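Local coordinates for mirolysin (Tannerella forsythia, PDB 6R7V), which is a zinc metallopeptidase of the pappalysin family of metzincins, probably cleaving proteins with a catalytic zinc ion and held latent as a zymogen by a cysteine switch, at residues Thr229-Asn237 against Phe278-Met286. The protein carries 1 engineered substitution. Numbering follows the deposited sequence.
Sequences TDNIADTPN and FTKGQVERM. With CA (calcium ion), chain C.
Asp234 turns its carboxylate onto the first turn of helix 280-288, approaching Thr279 from the opposite direction, and divides its two oxygens between two donors. Thr279 OG1 donates to Asp234 OD1 at 2.6 Å, while Gly281 N donates to Asp234 OD2 at 2.9 Å. Both donors reach the syn side, tilted some 25-28° out of the carboxylate plane. Thr279 is the N-cap: with OG1 lying between its own backbone N and carbonyl carbon (chi1 69°), the hydroxyl also accepts from Gln282 N. In return, Gln282 OE1 accepts from Thr279 N at 2.8 Å, completing a capping box. The acid thus sits at the positive end of the helix dipole, which would probably stabilise its negative charge.

Beside this polar grip, Ile232 packs against the backbone of the same turn. Its CD1 lies 3.7 Å from Gly281 O, and its CG2 rests near Gln282 N. The backbones come close here, with 5.9 Å between Ile232 CA and Gly281 CA. The methyl groups of Thr235 and Thr279 meet at 3.7 Å (CG2 to CG2), their side chains crossing at about a right angle. Water joins the segments twice: one molecule links Asp230 OD2 to Gln282 NE2, another Asn231 O to Arg285 NH2. Arg285 also forms salt bridges, through NH2 with Glu30 and through NH1 with Asp214.

Behind the contact, the calcium ion is bound by Asp230 OD1, Ile232 O, and both O and OG1 of Thr235, with four waters making eight coordinating oxygen atoms. Thr235 OG1 donates to the syn lone pair of Asp230 OD2; together with calcium on OD1, this should hold the carboxylate's rotation. The whole is a calcium-binding loop, folded through an Asx turn and a type I turn, docked on a capping-box helix N-terminus within the pappalysin catalytic domain.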
ATOM      1  N   THR A 229       3.456  17.520  -4.124  1.00 19.90           N
ATOM      2  CA  THR A 229       2.194  17.050  -4.710  1.00 19.35           C
ATOM      3  C   THR A 229       2.114  15.562  -4.636  1.00 21.47           C
ATOM      4  O   THR A 229       3.156  14.903  -4.582  1.00 19.09           O
ATOM      5  CB  THR A 229       2.107  17.500  -6.189  1.00 23.35           C
ATOM      6  OG1 THR A 229       0.856  17.065  -6.750  1.00 23.04           O
ATOM      7  CG2 THR A 229       3.275  16.984  -7.046  1.00 24.68           C
ATOM      8  N   ASP A 230       0.884  15.021  -4.638  1.00 17.78           N
ATOM      9  CA  ASP A 230       0.694  13.574  -4.737  1.00 16.30           C
ATOM     10  C   ASP A 230       0.346  13.230  -6.186  1.00 19.55           C
ATOM     11  O   ASP A 230       0.065  12.077  -6.488  1.00 17.45           O
ATOM     12  CB  ASP A 230      -0.360  13.056  -3.737  1.00 17.21           C
ATOM     13  CG  ASP A 230      -1.777  13.512  -3.984  1.00 17.56           C
ATOM     14  OD1 ASP A 230      -1.972  14.509  -4.736  1.00 18.01           O
ATOM     15  OD2 ASP A 230      -2.704  12.887  -3.417  1.00 15.98           O
ATOM     16  N   ASN A 231       0.395  14.220  -7.109  1.00 17.92           N
ATOM     17  CA  ASN A 231       0.094  14.046  -8.540  1.00 18.93           C
ATOM     18  C   ASN A 231      -1.350  13.619  -8.789  1.00 19.35           C
ATOM     19  O   ASN A 231      -1.655  13.118  -9.871  1.00 23.12           O
ATOM     20  CB  ASN A 231       1.063  13.083  -9.243  1.00 22.24           C
ATOM     21  CG  ASN A 231       2.506  13.516  -9.098  1.00 30.71           C
ATOM     22  OD1 ASN A 231       3.341  12.765  -8.607  1.00 39.20           O
ATOM     23  ND2 ASN A 231       2.817  14.745  -9.472  1.00 30.97           N
ATOM     24  N   ILE A 232      -2.254  13.850  -7.814  1.00 17.91           N
ATOM     25  CA  ILE A 232      -3.675  13.552  -7.968  1.00 15.51           C
ATOM     26  C   ILE A 232      -4.469  14.858  -7.887  1.00 18.81           C
ATOM     27  O   ILE A 232      -4.472  15.518  -6.842  1.00 18.15           O
ATOM     28  CB  ILE A 232      -4.163  12.525  -6.937  1.00 16.77           C
ATOM     29  CG1 ILE A 232      -3.282  11.236  -6.891  1.00 16.35           C
ATOM     30  CG2 ILE A 232      -5.636  12.189  -7.210  1.00 17.38           C
ATOM     31  CD1 ILE A 232      -3.341  10.336  -8.101  1.00 18.32           C
ATOM     32  N   ALA A 233      -5.153  15.234  -8.995  1.00 17.69           N
ATOM     33  CA  ALA A 233      -5.871  16.499  -8.989  1.00 19.13           C
ATOM     34  C   ALA A 233      -7.083  16.540  -8.036  1.00 23.10           C
ATOM     35  O   ALA A 233      -7.384  17.616  -7.495  1.00 24.07           O
ATOM     36  CB  ALA A 233      -6.327  16.830 -10.410  1.00 20.99           C
ATOM     37  N   ASP A 234      -7.750  15.378  -7.781  1.00 18.45           N
ATOM     38  CA  ASP A 234      -8.955  15.457  -6.956  1.00 18.93           C
ATOM     39  C   ASP A 234      -8.667  15.258  -5.449  1.00 18.08           C
ATOM     40  O   ASP A 234      -9.609  15.318  -4.644  1.00 20.25           O
ATOM     41  CB  ASP A 234     -10.057  14.530  -7.452  1.00 20.87           C
ATOM     42  CG  ASP A 234      -9.738  13.067  -7.381  1.00 21.05           C
ATOM     43  OD1 ASP A 234      -8.668  12.717  -6.837  1.00 20.51           O
ATOM     44  OD2 ASP A 234     -10.587  12.254  -7.823  1.00 22.14           O
ATOM     45  N   THR A 235      -7.374  15.135  -5.044  1.00 16.70           N
ATOM     46  CA  THR A 235      -7.041  15.187  -3.631  1.00 14.85           C
ATOM     47  C   THR A 235      -6.638  16.657  -3.371  1.00 18.64           C
ATOM     48  O   THR A 235      -5.684  17.160  -4.005  1.00 16.83           O
ATOM     49  CB  THR A 235      -5.956  14.183  -3.226  1.00 16.48           C
ATOM     50  OG1 THR A 235      -4.856  14.363  -4.120  1.00 16.80           O
ATOM     51  CG2 THR A 235      -6.459  12.760  -3.251  1.00 15.31           C
ATOM     52  N   PRO A 236      -7.371  17.365  -2.480  1.00 18.26           N
ATOM     53  CA  PRO A 236      -7.025  18.779  -2.205  1.00 19.01           C
ATOM     54  C   PRO A 236      -5.569  18.957  -1.799  1.00 21.07           C
ATOM     55  O   PRO A 236      -5.048  18.133  -1.047  1.00 19.61           O
ATOM     56  CB  PRO A 236      -7.932  19.141  -1.033  1.00 20.96           C
ATOM     57  CG  PRO A 236      -9.112  18.195  -1.146  1.00 23.39           C
ATOM     58  CD  PRO A 236      -8.517  16.907  -1.661  1.00 18.88           C
ATOM     59  N   ASN A 237      -4.920  20.033  -2.285  1.00 19.70           N
ATOM     60  CA  ASN A 237      -3.558  20.382  -1.890  1.00 20.04           C
ATOM     61  C   ASN A 237      -3.531  20.492  -0.383  1.00 23.67           C
ATOM     62  O   ASN A 237      -4.420  21.094   0.228  1.00 24.40           O
ATOM     63  CB  ASN A 237      -3.119  21.685  -2.537  1.00 22.52           C
ATOM     64  CG  ASN A 237      -1.648  21.981  -2.448  1.00 44.65           C
ATOM     65  OD1 ASN A 237      -0.875  21.280  -1.803  1.00 35.03           O
ATOM     66  ND2 ASN A 237      -1.227  23.048  -3.100  1.00 45.34           N
ATOM     67  N   PHE A 278     -10.514   6.138  -1.054  1.00 12.65           N
ATOM     68  CA  PHE A 278      -9.628   6.533  -2.132  1.00 11.32           C
ATOM     69  C   PHE A 278     -10.428   7.444  -3.016  1.00 15.01           C
ATOM     70  O   PHE A 278     -11.654   7.287  -3.070  1.00 14.88           O
ATOM     71  CB  PHE A 278      -9.125   5.357  -2.989  1.00 12.22           C
ATOM     72  CG  PHE A 278      -8.099   4.445  -2.347  1.00 10.77           C
ATOM     73  CD1 PHE A 278      -6.811   4.903  -2.057  1.00 12.30           C
ATOM     74  CD2 PHE A 278      -8.394   3.101  -2.128  1.00 13.09           C
ATOM     75  CE1 PHE A 278      -5.851   4.032  -1.536  1.00 14.21           C
ATOM     76  CE2 PHE A 278      -7.437   2.238  -1.592  1.00 13.82           C
ATOM     77  CZ  PHE A 278      -6.185   2.720  -1.273  1.00 13.37           C
ATOM     78  N   THR A 279      -9.781   8.311  -3.768  1.00 13.58           N
ATOM     79  CA  THR A 279     -10.532   9.104  -4.737  1.00 13.44           C
ATOM     80  C   THR A 279     -10.575   8.420  -6.109  1.00 15.26           C
ATOM     81  O   THR A 279      -9.778   7.508  -6.396  1.00 13.70           O
ATOM     82  CB  THR A 279      -9.922  10.486  -4.931  1.00 14.90           C
ATOM     83  OG1 THR A 279      -8.657  10.384  -5.596  1.00 15.19           O
ATOM     84  CG2 THR A 279      -9.810  11.279  -3.672  1.00 16.47           C
ATOM     85  N   LYS A 280     -11.440   8.920  -7.003  1.00 14.15           N
ATOM     86  CA  LYS A 280     -11.451   8.419  -8.384  1.00 14.90           C
ATOM     87  C   LYS A 280     -10.078   8.624  -9.059  1.00 15.88           C
ATOM     88  O   LYS A 280      -9.639   7.770  -9.830  1.00 16.67           O
ATOM     89  CB  LYS A 280     -12.530   9.131  -9.193  1.00 17.20           C
ATOM     90  CG  LYS A 280     -13.938   8.751  -8.719  1.00 18.06           C
ATOM     91  CD  LYS A 280     -15.001   9.634  -9.364  1.00 22.30           C
ATOM     92  CE  LYS A 280     -16.379   9.271  -8.869  1.00 30.67           C
ATOM     93  NZ  LYS A 280     -17.401  10.222  -9.397  1.00 40.57           N
ATOM     94  N   GLY A 281      -9.435   9.769  -8.807  1.00 14.46           N
ATOM     95  CA  GLY A 281      -8.122  10.023  -9.394  1.00 14.05           C
ATOM     96  C   GLY A 281      -7.058   9.056  -8.916  1.00 15.29           C
ATOM     97  O   GLY A 281      -6.180   8.643  -9.692  1.00 15.36           O
ATOM     98  N   GLN A 282      -7.098   8.696  -7.612  1.00 13.04           N
ATOM     99  CA  GLN A 282      -6.157   7.702  -7.097  1.00 12.70           C
ATOM    100  C   GLN A 282      -6.436   6.346  -7.737  1.00 15.75           C
ATOM    101  O   GLN A 282      -5.494   5.683  -8.134  1.00 14.14           O
ATOM    102  CB  GLN A 282      -6.263   7.612  -5.567  1.00 13.93           C
ATOM    103  CG  GLN A 282      -5.677   8.831  -4.845  1.00 12.91           C
ATOM    104  CD  GLN A 282      -6.002   8.781  -3.370  1.00 12.98           C
ATOM    105  OE1 GLN A 282      -7.119   8.425  -2.969  1.00 13.86           O
ATOM    106  NE2 GLN A 282      -5.001   9.094  -2.525  1.00 13.59           N
ATOM    107  N   VAL A 283      -7.720   5.954  -7.863  1.00 14.60           N
ATOM    108  CA  VAL A 283      -8.094   4.709  -8.547  1.00 14.90           C
ATOM    109  C   VAL A 283      -7.513   4.660  -9.978  1.00 16.54           C
ATOM    110  O   VAL A 283      -6.999   3.614 -10.401  1.00 17.28           O
ATOM    111  CB  VAL A 283      -9.634   4.569  -8.588  1.00 18.67           C
ATOM    112  CG1 VAL A 283     -10.069   3.531  -9.625  1.00 18.78           C
ATOM    113  CG2 VAL A 283     -10.136   4.214  -7.200  1.00 19.33           C
ATOM    114  N   GLU A 284      -7.661   5.737 -10.730  1.00 16.54           N
ATOM    115  CA  GLU A 284      -7.139   5.783 -12.098  1.00 17.69           C
ATOM    116  C   GLU A 284      -5.648   5.504 -12.110  1.00 18.34           C
ATOM    117  O   GLU A 284      -5.180   4.725 -12.950  1.00 17.86           O
ATOM    118  CB  GLU A 284      -7.424   7.141 -12.753  1.00 19.89           C
ATOM    119  CG  GLU A 284      -8.884   7.406 -13.076  1.00 35.57           C
ATOM    120  CD  GLU A 284      -9.120   8.811 -13.598  1.00 64.82           C
ATOM    121  OE1 GLU A 284      -8.940   9.031 -14.819  1.00 64.65           O
ATOM    122  OE2 GLU A 284      -9.470   9.696 -12.785  1.00 60.68           O
ATOM    123  N   ARG A 285      -4.898   6.112 -11.171  1.00 15.82           N
ATOM    124  CA  ARG A 285      -3.465   5.926 -11.137  1.00 15.65           C
ATOM    125  C   ARG A 285      -3.128   4.463 -10.824  1.00 17.90           C
ATOM    126  O   ARG A 285      -2.240   3.888 -11.458  1.00 17.57           O
ATOM    127  CB  ARG A 285      -2.846   6.874 -10.109  1.00 16.79           C
ATOM    128  CG  ARG A 285      -1.382   6.629  -9.837  1.00 22.24           C
ATOM    129  CD  ARG A 285      -0.503   6.807 -11.051  1.00 32.08           C
ATOM    130  NE  ARG A 285      -0.321   8.205 -11.365  1.00 36.73           N
ATOM    131  CZ  ARG A 285       0.818   8.865 -11.207  1.00 38.73           C
ATOM    132  NH1 ARG A 285       1.917   8.229 -10.831  1.00 26.55           N
ATOM    133  NH2 ARG A 285       0.880  10.150 -11.483  1.00 26.21           N
ATOM    134  N   MET A 286      -3.807   3.869  -9.842  1.00 14.69           N
ATOM    135  CA  MET A 286      -3.517   2.475  -9.461  1.00 13.74           C
ATOM    136  C   MET A 286      -3.847   1.507 -10.593  1.00 15.80           C
ATOM    137  O   MET A 286      -3.041   0.628 -10.923  1.00 15.94           O
ATOM    138  CB  MET A 286      -4.328   2.121  -8.198  1.00 15.03           C
ATOM    139  CG  MET A 286      -3.852   2.924  -6.984  1.00 14.72           C
ATOM    140  SD  MET A 286      -4.508   2.248  -5.423  1.00 15.51           S
ATOM    141  CE  MET A 286      -6.245   2.809  -5.550  1.00 15.54           C
TER
HETATM  142 CA    CA C 402      -3.498  16.364  -4.811  0.97 17.80          CA
HETATM  143  O   HOH W   1      -1.915  16.815  -6.760  1.00 21.26           O
HETATM  144  O   HOH W   2      -2.407  10.177  -3.181  1.00 15.22           O
HETATM  145  O   HOH W   3      -1.306  17.458  -4.068  1.00 22.19           O
HETATM  146  O   HOH W   4      -1.705  11.175 -11.753  1.00 41.93           O
HETATM  147  O   HOH W   5      -3.354  16.353  -2.337  1.00 17.69           O
HETATM  148  O   HOH W   6      -3.754  18.621  -5.472  1.00 28.73           O